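Local coordinates for Mll7089 protein (Mesorhizobium loti, PDB 2OZ8) that is of unproven function but belongs to the mandelate racemase-like enolase superfamily, probably binds magnesium and may act as a hydro-lyase, at residues Phe13-Ile21 against Ser319-Val327; Leu220-His230 against Trp244-Leu253. One frame throughout, in Å; residues are numbered along the deposited sequence. Where two conformers were deposited one is given.

Contact 1 (Phe13-Ile21 against Ser319-Val327); sequences FQFARDRVI and SFQNFDHLV
F15 and R17 of the N-terminal antiparallel sheet, with R19 at the corner that follows, meet the loop leaving barrel strand 313-318, at the seam between capping domain and barrel in the enolase-superfamily fold. The H325 imidazole points its edge at the face of F15 in a T-shaped stack, with centroids 5.3 Å apart and planes at 84°; W358 makes another edge-to-face pair with H325. Next to it, L326 places a methyl over the F13 ring, CD2 lying 3.6 Å from the centroid and close to the ring normal. Between this apolar end and the arginines sits N322, whose CG is wedged between its own N and carbonyl carbon (chi1 63°), a turn that aims the amide at strand 13-17. N322 ND2 gives a hydrogen bond of 3.3 Å to A16 O, within the amide plane and on a carbonyl lone pair, and it also bonds P373 O. An alanine here has no amide to offer, and is likely to leave A16 O and P373 O without this donor. R17 and Q321 run side by side, and NH1 of R17 reaches OE1 of Q321 at 3.1 Å, while NE of R17 is held by D30 O. One water bridges NH2 of R17 to OE1 of Q321, and a second joins R17 NH1, N322 N and D18 OD1, D18 OD2 being bonded to N375. R19 turns its guanidinium edge to the carbonyls of S319 and F320. The seam thus joins ring and methyl packing to amide and arginine bonds, with loop side chains as well as loop carbonyls taking part.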
loop_
_atom_site.group_PDB
_atom_site.type_symbol
_atom_site.label_atom_id
_atom_site.label_comp_id
_atom_site.label_asym_id
_atom_site.label_seq_id
_atom_site.Cartn_x
_atom_site.Cartn_y
_atom_site.Cartn_z
ATOM N N PHE A 13 -32.433 -37.791 -12.203
ATOM C CA PHE A 13 -32.491 -38.632 -10.999
ATOM C C PHE A 13 -32.897 -37.806 -9.737
ATOM O O PHE A 13 -32.583 -36.602 -9.590
ATOM C CB PHE A 13 -31.144 -39.324 -10.768
ATOM C CG PHE A 13 -30.666 -40.165 -11.954
ATOM C CD1 PHE A 13 -31.111 -41.468 -12.133
ATOM C CD2 PHE A 13 -29.801 -39.636 -12.897
ATOM C CE1 PHE A 13 -30.705 -42.232 -13.227
ATOM C CE2 PHE A 13 -29.384 -40.389 -13.986
ATOM C CZ PHE A 13 -29.842 -41.688 -14.149
ATOM N N GLN A 14 -33.614 -38.436 -8.824
ATOM C CA GLN A 14 -33.999 -37.767 -7.587
ATOM C C GLN A 14 -34.231 -38.925 -6.607
ATOM O O GLN A 14 -35.215 -39.642 -6.730
ATOM C CB GLN A 14 -35.253 -36.912 -7.756
ATOM C CG GLN A 14 -35.713 -36.200 -6.445
ATOM C CD GLN A 14 -37.069 -35.452 -6.563
ATOM O OE1 GLN A 14 -37.664 -35.335 -7.634
ATOM N NE2 GLN A 14 -37.547 -34.969 -5.455
ATOM N N PHE A 15 -33.304 -39.119 -5.672
ATOM C CA PHE A 15 -33.347 -40.260 -4.761
ATOM C C PHE A 15 -32.886 -39.953 -3.341
ATOM O O PHE A 15 -32.152 -39.005 -3.123
ATOM C CB PHE A 15 -32.555 -41.423 -5.331
ATOM C CG PHE A 15 -31.100 -41.106 -5.674
ATOM C CD1 PHE A 15 -30.058 -41.452 -4.785
ATOM C CD2 PHE A 15 -30.754 -40.541 -6.918
ATOM C CE1 PHE A 15 -28.682 -41.276 -5.134
ATOM C CE2 PHE A 15 -29.396 -40.310 -7.276
ATOM C CZ PHE A 15 -28.354 -40.689 -6.366
ATOM N N ALA A 16 -33.332 -40.777 -2.390
ATOM C CA ALA A 16 -32.932 -40.692 -0.977
ATOM C C ALA A 16 -31.491 -41.117 -0.805
ATOM O O ALA A 16 -30.989 -41.998 -1.541
ATOM C CB ALA A 16 -33.845 -41.565 -0.083
ATOM N N ARG A 17 -30.830 -40.471 0.160
ATOM C CA ARG A 17 -29.478 -40.846 0.579
ATOM C C ARG A 17 -29.549 -41.950 1.622
ATOM O O ARG A 17 -30.584 -42.149 2.239
ATOM C CB ARG A 17 -28.740 -39.636 1.162
ATOM C CG ARG A 17 -28.298 -38.644 0.101
ATOM C CD ARG A 17 -27.663 -37.405 0.743
ATOM N NE ARG A 17 -27.385 -36.372 -0.250
ATOM C CZ ARG A 17 -26.232 -36.249 -0.896
ATOM N NH1 ARG A 17 -25.229 -37.101 -0.678
ATOM N NH2 ARG A 17 -26.079 -35.273 -1.772
ATOM N N ASP A 18 -28.431 -42.641 1.814
ATOM C CA ASP A 18 -28.292 -43.627 2.880
ATOM C C ASP A 18 -28.032 -43.058 4.293
ATOM O O ASP A 18 -28.197 -43.771 5.273
ATOM C CB ASP A 18 -27.240 -44.682 2.504
ATOM C CG ASP A 18 -25.820 -44.121 2.397
ATOM O OD1 ASP A 18 -25.598 -42.928 1.982
ATOM O OD2 ASP A 18 -24.903 -44.924 2.742
ATOM N N ARG A 19 -27.657 -41.784 4.390
ATOM C CA ARG A 19 -27.429 -41.097 5.660
ATOM C C ARG A 19 -27.703 -39.622 5.419
ATOM O O ARG A 19 -27.685 -39.173 4.268
ATOM C CB ARG A 19 -25.966 -41.266 6.099
ATOM C CG ARG A 19 -24.970 -40.420 5.314
ATOM C CD ARG A 19 -23.501 -40.686 5.654
ATOM N NE ARG A 19 -22.767 -41.009 4.426
ATOM C CZ ARG A 19 -21.753 -40.355 3.886
ATOM N NH1 ARG A 19 -21.167 -39.306 4.421
ATOM N NH2 ARG A 19 -21.270 -40.841 2.785
ATOM N N VAL A 20 -27.912 -38.858 6.486
ATOM C CA VAL A 20 -27.941 -37.399 6.359
ATOM C C VAL A 20 -26.524 -36.877 6.153
ATOM O O VAL A 20 -25.581 -37.323 6.857
ATOM C CB VAL A 20 -28.606 -36.680 7.594
ATOM C CG1 VAL A 20 -28.649 -35.156 7.388
ATOM C CG2 VAL A 20 -30.039 -37.156 7.776
ATOM N N ILE A 21 -26.377 -35.971 5.167
ATOM C CA ILE A 21 -25.118 -35.245 4.967
ATOM C C ILE A 21 -25.277 -33.778 5.323
ATOM O O ILE A 21 -26.365 -33.249 5.302
ATOM C CB ILE A 21 -24.530 -35.331 3.521
ATOM C CG1 ILE A 21 -25.373 -34.519 2.526
ATOM C CG2 ILE A 21 -24.249 -36.761 3.142
ATOM C CD1 ILE A 21 -24.693 -34.231 1.227
ATOM N N SER A 319 -16.327 -38.963 -0.127
ATOM C CA SER A 319 -17.351 -38.768 0.905
ATOM C C SER A 319 -18.342 -39.931 1.072
ATOM O O SER A 319 -19.353 -39.801 1.733
ATOM C CB SER A 319 -18.098 -37.473 0.656
ATOM O OG SER A 319 -17.256 -36.349 0.903
ATOM N N PHE A 320 -18.029 -41.068 0.452
ATOM C CA PHE A 320 -18.834 -42.266 0.611
ATOM C C PHE A 320 -20.296 -42.070 0.227
ATOM O O PHE A 320 -21.150 -42.721 0.791
ATOM C CB PHE A 320 -18.692 -42.836 2.049
ATOM C CG PHE A 320 -17.279 -43.121 2.417
ATOM C CD1 PHE A 320 -16.732 -44.355 2.164
ATOM C CD2 PHE A 320 -16.466 -42.119 2.995
ATOM C CE1 PHE A 320 -15.432 -44.619 2.469
ATOM C CE2 PHE A 320 -15.131 -42.382 3.303
ATOM C CZ PHE A 320 -14.617 -43.622 3.020
ATOM N N GLN A 321 -20.585 -41.213 -0.744
ATOM C CA GLN A 321 -21.990 -41.027 -1.174
ATOM C C GLN A 321 -22.570 -42.272 -1.945
ATOM O O GLN A 321 -21.811 -43.059 -2.536
ATOM C CB GLN A 321 -22.130 -39.720 -1.947
ATOM C CG GLN A 321 -21.949 -38.486 -1.051
ATOM C CD GLN A 321 -21.712 -37.219 -1.826
ATOM O OE1 GLN A 321 -22.479 -36.263 -1.704
ATOM N NE2 GLN A 321 -20.633 -37.196 -2.641
ATOM N N ASN A 322 -23.884 -42.495 -1.871
ATOM C CA ASN A 322 -24.484 -43.667 -2.540
ATOM C C ASN A 322 -24.779 -43.313 -3.992
ATOM O O ASN A 322 -25.922 -43.067 -4.337
ATOM C CB ASN A 322 -25.747 -44.166 -1.840
ATOM C CG ASN A 322 -26.875 -43.129 -1.848
ATOM O OD1 ASN A 322 -26.608 -41.922 -1.803
ATOM N ND2 ASN A 322 -28.148 -43.593 -1.896
ATOM N N PHE A 323 -23.738 -43.314 -4.825
ATOM C CA PHE A 323 -23.791 -42.830 -6.224
ATOM C C PHE A 323 -23.381 -43.909 -7.231
ATOM O O PHE A 323 -23.633 -43.779 -8.392
ATOM C CB PHE A 323 -22.836 -41.612 -6.437
ATOM C CG PHE A 323 -23.266 -40.328 -5.754
ATOM C CD1 PHE A 323 -24.516 -40.196 -5.164
ATOM C CD2 PHE A 323 -22.412 -39.230 -5.728
ATOM C CE1 PHE A 323 -24.911 -38.968 -4.526
ATOM C CE2 PHE A 323 -22.781 -38.028 -5.118
ATOM C CZ PHE A 323 -24.045 -37.890 -4.530
ATOM N N ASP A 324 -22.727 -44.962 -6.791
ATOM C CA ASP A 324 -22.024 -45.841 -7.711
ATOM C C ASP A 324 -22.966 -46.592 -8.661
ATOM O O ASP A 324 -22.580 -46.955 -9.781
ATOM C CB ASP A 324 -21.146 -46.836 -6.924
ATOM C CG ASP A 324 -19.937 -46.173 -6.242
ATOM O OD1 ASP A 324 -19.818 -44.910 -6.171
ATOM O OD2 ASP A 324 -19.076 -46.932 -5.772
ATOM N N HIS A 325 -24.195 -46.833 -8.216
ATOM C CA HIS A 325 -25.150 -47.578 -8.994
ATOM C C HIS A 325 -25.467 -46.894 -10.345
ATOM O O HIS A 325 -25.989 -47.539 -11.300
ATOM C CB HIS A 325 -26.425 -47.793 -8.181
ATOM C CG HIS A 325 -27.150 -46.531 -7.877
ATOM N ND1 HIS A 325 -26.685 -45.605 -6.964
ATOM C CD2 HIS A 325 -28.308 -46.029 -8.375
ATOM C CE1 HIS A 325 -27.524 -44.590 -6.913
ATOM N NE2 HIS A 325 -28.518 -44.822 -7.759
ATOM N N LEU A 326 -25.139 -45.613 -10.443
ATOM C CA LEU A 326 -25.459 -44.881 -11.628
ATOM C C LEU A 326 -24.504 -45.162 -12.789
ATOM O O LEU A 326 -24.845 -44.858 -13.934
ATOM C CB LEU A 326 -25.542 -43.388 -11.349
ATOM C CG LEU A 326 -26.576 -42.769 -10.409
ATOM C CD1 LEU A 326 -26.177 -41.325 -10.097
ATOM C CD2 LEU A 326 -28.011 -42.816 -10.914
ATOM N N VAL A 327 -23.330 -45.734 -12.521
ATOM C CA VAL A 327 -22.328 -45.929 -13.576
ATOM C C VAL A 327 -21.849 -47.388 -13.646
ATOM O O VAL A 327 -21.987 -48.143 -12.665
ATOM C CB VAL A 327 -21.073 -45.028 -13.359
ATOM C CG1 VAL A 327 -21.317 -43.553 -13.808
ATOM C CG2 VAL A 327 -20.576 -45.155 -11.910
HETATM O O HOH W 1 -25.196 -40.290 0.158
HETATM O O HOH W 2 -23.392 -34.186 -2.964
#

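Contact 2 (Leu220-His230 against Trp244-Leu253); sequences LLWVEDPILRH and WTQINSGEYL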
loop_
_atom_site.group_PDB
_atom_site.type_symbol
_atom_site.label_atom_id
_atom_site.label_comp_id
_atom_site.label_asym_id
_atom_site.label_seq_id
_atom_site.Cartn_x
_atom_site.Cartn_y
_atom_site.Cartn_z
ATOM N N LEU A 220 -3.669 -30.774 13.210
ATOM C CA LEU A 220 -4.424 -30.664 11.987
ATOM C C LEU A 220 -3.557 -30.443 10.818
ATOM O O LEU A 220 -2.690 -29.579 10.850
ATOM C CB LEU A 220 -5.404 -29.502 12.045
ATOM C CG LEU A 220 -6.412 -29.487 13.190
ATOM C CD1 LEU A 220 -7.174 -28.187 13.157
ATOM C CD2 LEU A 220 -7.381 -30.661 13.128
ATOM N N LEU A 221 -3.821 -31.201 9.753
ATOM C CA LEU A 221 -3.281 -30.922 8.424
ATOM C C LEU A 221 -3.797 -29.611 7.818
ATOM O O LEU A 221 -3.017 -28.801 7.279
ATOM C CB LEU A 221 -3.594 -32.084 7.503
ATOM C CG LEU A 221 -2.899 -32.069 6.160
ATOM C CD1 LEU A 221 -1.310 -31.854 6.357
ATOM C CD2 LEU A 221 -3.264 -33.316 5.367
ATOM N N TRP A 222 -5.098 -29.373 7.895
ATOM C CA TRP A 222 -5.650 -28.082 7.434
ATOM C C TRP A 222 -7.028 -27.827 8.020
ATOM O O TRP A 222 -7.710 -28.739 8.475
ATOM C CB TRP A 222 -5.644 -27.905 5.893
ATOM C CG TRP A 222 -6.690 -28.653 5.053
ATOM C CD1 TRP A 222 -8.044 -28.536 5.134
ATOM C CD2 TRP A 222 -6.446 -29.568 3.974
ATOM N NE1 TRP A 222 -8.668 -29.331 4.197
ATOM C CE2 TRP A 222 -7.709 -29.982 3.474
ATOM C CE3 TRP A 222 -5.290 -30.071 3.375
ATOM C CZ2 TRP A 222 -7.840 -30.890 2.396
ATOM C CZ3 TRP A 222 -5.416 -30.942 2.341
ATOM C CH2 TRP A 222 -6.677 -31.360 1.859
ATOM N N VAL A 223 -7.374 -26.561 8.053
ATOM C CA VAL A 223 -8.714 -26.124 8.365
ATOM C C VAL A 223 -9.264 -25.515 7.071
ATOM O O VAL A 223 -8.615 -24.693 6.407
ATOM C CB VAL A 223 -8.764 -25.130 9.580
ATOM C CG1 VAL A 223 -7.838 -23.937 9.384
ATOM C CG2 VAL A 223 -10.201 -24.671 9.864
ATOM N N GLU A 224 -10.472 -25.936 6.703
ATOM C CA GLU A 224 -11.040 -25.565 5.436
ATOM C C GLU A 224 -12.168 -24.567 5.604
ATOM O O GLU A 224 -13.008 -24.761 6.444
ATOM C CB GLU A 224 -11.580 -26.836 4.837
ATOM C CG GLU A 224 -11.654 -26.835 3.331
ATOM C CD GLU A 224 -11.825 -28.242 2.762
ATOM O OE1 GLU A 224 -11.132 -29.209 3.204
ATOM O OE2 GLU A 224 -12.666 -28.359 1.861
ATOM N N ASP A 225 -12.205 -23.515 4.799
ATOM C CA ASP A 225 -13.236 -22.495 4.893
ATOM C C ASP A 225 -13.665 -22.103 6.329
ATOM O O ASP A 225 -14.840 -22.180 6.660
ATOM C CB ASP A 225 -14.465 -22.907 4.097
ATOM C CG ASP A 225 -14.128 -23.314 2.703
ATOM O OD1 ASP A 225 -13.455 -22.536 1.993
ATOM O OD2 ASP A 225 -14.528 -24.439 2.299
ATOM N N PRO A 226 -12.719 -21.639 7.172
ATOM C CA PRO A 226 -13.142 -21.419 8.558
ATOM C C PRO A 226 -14.082 -20.217 8.748
ATOM O O PRO A 226 -14.818 -20.193 9.739
ATOM C CB PRO A 226 -11.820 -21.181 9.301
ATOM C CG PRO A 226 -10.833 -20.720 8.266
ATOM C CD PRO A 226 -11.293 -21.287 6.925
ATOM N N ILE A 227 -14.092 -19.262 7.804
ATOM C CA ILE A 227 -14.764 -17.984 7.956
ATOM C C ILE A 227 -15.319 -17.548 6.594
ATOM O O ILE A 227 -14.975 -18.119 5.547
ATOM C CB ILE A 227 -13.782 -16.851 8.532
ATOM C CG1 ILE A 227 -12.643 -16.509 7.532
ATOM C CG2 ILE A 227 -13.175 -17.222 9.903
ATOM C CD1 ILE A 227 -11.841 -15.239 7.768
ATOM N N LEU A 228 -16.227 -16.567 6.638
ATOM C CA LEU A 228 -16.723 -15.834 5.477
ATOM C C LEU A 228 -15.690 -15.735 4.406
ATOM O O LEU A 228 -14.645 -15.161 4.619
ATOM C CB LEU A 228 -17.143 -14.419 5.905
ATOM C CG LEU A 228 -18.246 -13.815 5.055
ATOM C CD1 LEU A 228 -19.442 -14.795 4.972
ATOM C CD2 LEU A 228 -18.704 -12.446 5.560
ATOM N N ARG A 229 -15.961 -16.302 3.248
ATOM C CA ARG A 229 -14.974 -16.379 2.182
ATOM C C ARG A 229 -14.537 -15.014 1.623
ATOM O O ARG A 229 -13.514 -14.908 0.972
ATOM C CB ARG A 229 -15.545 -17.180 1.048
ATOM C CG ARG A 229 -16.546 -16.416 0.211
ATOM C CD ARG A 229 -17.427 -17.394 -0.498
ATOM N NE ARG A 229 -18.643 -16.733 -0.901
ATOM C CZ ARG A 229 -19.708 -16.634 -0.108
ATOM N NH1 ARG A 229 -19.672 -17.173 1.108
ATOM N NH2 ARG A 229 -20.800 -15.989 -0.528
ATOM N N HIS A 230 -15.318 -13.977 1.871
ATOM C CA HIS A 230 -14.982 -12.672 1.395
ATOM C C HIS A 230 -14.111 -11.936 2.415
ATOM O O HIS A 230 -13.638 -10.825 2.139
ATOM C CB HIS A 230 -16.283 -11.919 1.062
ATOM C CG HIS A 230 -17.081 -12.572 -0.039
ATOM N ND1 HIS A 230 -16.525 -12.919 -1.266
ATOM C CD2 HIS A 230 -18.387 -12.955 -0.095
ATOM C CE1 HIS A 230 -17.456 -13.481 -2.025
ATOM N NE2 HIS A 230 -18.593 -13.518 -1.338
ATOM N N TRP A 244 1.054 -23.492 12.705
ATOM C CA TRP A 244 1.058 -24.956 12.906
ATOM C C TRP A 244 0.127 -25.734 11.927
ATOM O O TRP A 244 0.107 -26.968 11.930
ATOM C CB TRP A 244 0.725 -25.303 14.386
ATOM C CG TRP A 244 -0.629 -24.761 14.822
ATOM C CD1 TRP A 244 -1.818 -25.401 14.756
ATOM C CD2 TRP A 244 -0.919 -23.413 15.309
ATOM N NE1 TRP A 244 -2.841 -24.563 15.175
ATOM C CE2 TRP A 244 -2.321 -23.346 15.530
ATOM C CE3 TRP A 244 -0.123 -22.290 15.611
ATOM C CZ2 TRP A 244 -2.957 -22.205 16.049
ATOM C CZ3 TRP A 244 -0.768 -21.113 16.109
ATOM C CH2 TRP A 244 -2.169 -21.094 16.323
ATOM N N THR A 245 -0.677 -25.049 11.121
ATOM C CA THR A 245 -1.536 -25.765 10.201
ATOM C C THR A 245 -1.830 -24.891 9.019
ATOM O O THR A 245 -1.471 -23.716 9.048
ATOM C CB THR A 245 -2.862 -26.291 10.878
ATOM O OG1 THR A 245 -3.532 -27.135 9.968
ATOM C CG2 THR A 245 -3.826 -25.192 11.240
ATOM N N GLN A 246 -2.499 -25.444 7.999
ATOM C CA GLN A 246 -2.793 -24.721 6.757
ATOM C C GLN A 246 -4.227 -24.220 6.694
ATOM O O GLN A 246 -5.122 -24.897 7.183
ATOM C CB GLN A 246 -2.535 -25.631 5.567
ATOM C CG GLN A 246 -1.043 -25.926 5.303
ATOM C CD GLN A 246 -0.830 -27.031 4.274
ATOM O OE1 GLN A 246 -0.253 -26.809 3.228
ATOM N NE2 GLN A 246 -1.302 -28.233 4.586
ATOM N N ILE A 247 -4.433 -23.038 6.094
ATOM C CA ILE A 247 -5.738 -22.461 5.897
ATOM C C ILE A 247 -6.183 -22.737 4.468
ATOM O O ILE A 247 -5.642 -22.176 3.506
ATOM C CB ILE A 247 -5.713 -20.939 6.151
ATOM C CG1 ILE A 247 -5.073 -20.593 7.524
ATOM C CG2 ILE A 247 -7.107 -20.333 5.999
ATOM C CD1 ILE A 247 -5.885 -21.061 8.766
ATOM N N ASN A 248 -7.189 -23.589 4.315
ATOM C CA ASN A 248 -7.572 -24.088 3.016
ATOM C C ASN A 248 -8.794 -23.274 2.666
ATOM O O ASN A 248 -9.695 -23.177 3.450
ATOM C CB ASN A 248 -7.816 -25.608 3.139
ATOM C CG ASN A 248 -8.168 -26.289 1.819
ATOM O OD1 ASN A 248 -8.872 -25.737 1.005
ATOM N ND2 ASN A 248 -7.689 -27.524 1.627
ATOM N N SER A 249 -8.820 -22.652 1.500
ATOM C CA SER A 249 -9.869 -21.675 1.188
ATOM C C SER A 249 -10.300 -21.730 -0.252
ATOM O O SER A 249 -9.542 -22.112 -1.110
ATOM C CB SER A 249 -9.393 -20.248 1.462
ATOM O OG SER A 249 -10.498 -19.467 1.888
ATOM N N GLY A 250 -11.537 -21.350 -0.501
ATOM C CA GLY A 250 -12.031 -21.076 -1.853
ATOM C C GLY A 250 -13.421 -21.603 -2.167
ATOM O O GLY A 250 -13.870 -21.484 -3.316
ATOM N N GLU A 251 -14.085 -22.213 -1.173
ATOM C CA GLU A 251 -15.453 -22.744 -1.353
ATOM C C GLU A 251 -16.387 -21.595 -1.717
ATOM O O GLU A 251 -16.238 -20.479 -1.207
ATOM C CB GLU A 251 -15.978 -23.478 -0.087
ATOM C CG GLU A 251 -17.277 -24.331 -0.251
ATOM C CD GLU A 251 -17.034 -25.771 -0.795
ATOM O OE1 GLU A 251 -16.254 -25.882 -1.755
ATOM O OE2 GLU A 251 -17.617 -26.783 -0.274
ATOM N N TYR A 252 -17.326 -21.882 -2.610
ATOM C CA TYR A 252 -18.405 -20.956 -2.963
ATOM C C TYR A 252 -17.918 -19.858 -3.904
ATOM O O TYR A 252 -18.658 -18.912 -4.203
ATOM C CB TYR A 252 -19.106 -20.377 -1.708
ATOM C CG TYR A 252 -19.551 -21.454 -0.735
ATOM C CD1 TYR A 252 -19.038 -21.516 0.572
ATOM C CD2 TYR A 252 -20.466 -22.445 -1.142
ATOM C CE1 TYR A 252 -19.438 -22.530 1.458
ATOM C CE2 TYR A 252 -20.872 -23.448 -0.272
ATOM C CZ TYR A 252 -20.357 -23.493 1.019
ATOM O OH TYR A 252 -20.774 -24.517 1.843
ATOM N N LEU A 253 -16.679 -19.991 -4.373
ATOM C CA LEU A 253 -16.108 -19.000 -5.264
ATOM C C LEU A 253 -16.071 -19.569 -6.668
ATOM O O LEU A 253 -15.786 -20.759 -6.854
ATOM C CB LEU A 253 -14.681 -18.629 -4.842
ATOM C CG LEU A 253 -14.276 -17.929 -3.537
ATOM C CD1 LEU A 253 -12.750 -17.686 -3.536
ATOM C CD2 LEU A 253 -15.021 -16.634 -3.348
HETATM O O HOH W 3 -1.266 -29.176 13.532
HETATM O O HOH W 4 -12.732 -19.285 4.409
HETATM O O HOH W 5 -19.502 -15.778 -3.411
#
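N248 swings its CG to the far side from its backbone N (chi1 -177°), while W222 lodges CG between its own N and carbonyl carbon (chi1 76°), and the two rotations bring the amide over the indole. ND2 of N248 stands above the middle of the W222 ring, 3.1 Å from CE2, with the amide inclined 54° to it, so the groups do not lie flat on each other. N248 CB rests over the five-membered ring, and ND2 also has a hydrogen bond to S294 OG. W222 NE1 donates to E224 OE1 at 2.7 Å, meeting the carboxylate on its anti side; K165 forms a salt bridge with the same oxygen. W222, E224 and N248 share one face of two parallel neighbours in the TIM barrel, strands 222-224 and 246-249, which with helix 232-241 make a beta-alpha-beta unit. V223 N bonds to Q246 O, N248 N to V223 O, and D225 N to N248 O. At the N-terminal end of the pair, the T245 hydroxyl donates to L220 O at 2.7 Å from above the carbonyl plane, and Q246 NE2 reaches L221 O almost straight. Past the strands' C-terminal ends, D225 OD1 accepts E251 N at 3.2 Å and, weakly, G250 N. E224 and E251, the latter bonded to H273, lie where enolase-superfamily barrels usually carry magnesium ligands, consistent with the predicted metal binding. Beyond them R229, salt-bridged to E199, lays its CD against the type II turn of G250-L253, 3.4 Å from E251 O and 3.6 Å from Y252 CB.

In the fold
From the N terminus the chain first builds the antiparallel sheet that includes strands 5-17 and 20-22, then runs through the capping helices into the barrel. Midway round the barrel comes contact 2, whose segments close a short loop of 13 residues, mostly helix 232-241, and join two adjacent strands of the same sheet. Only after further barrel strands does the chain return, at 319-327, to the N-terminal sheet, so contact 1 closes a loop of 297 residues with contact 2 nested inside it. The two do not touch: their centres lie 26 Å apart, on opposite sides of the chain's centre, one tying domains together, the other binding neighbouring barrel strands.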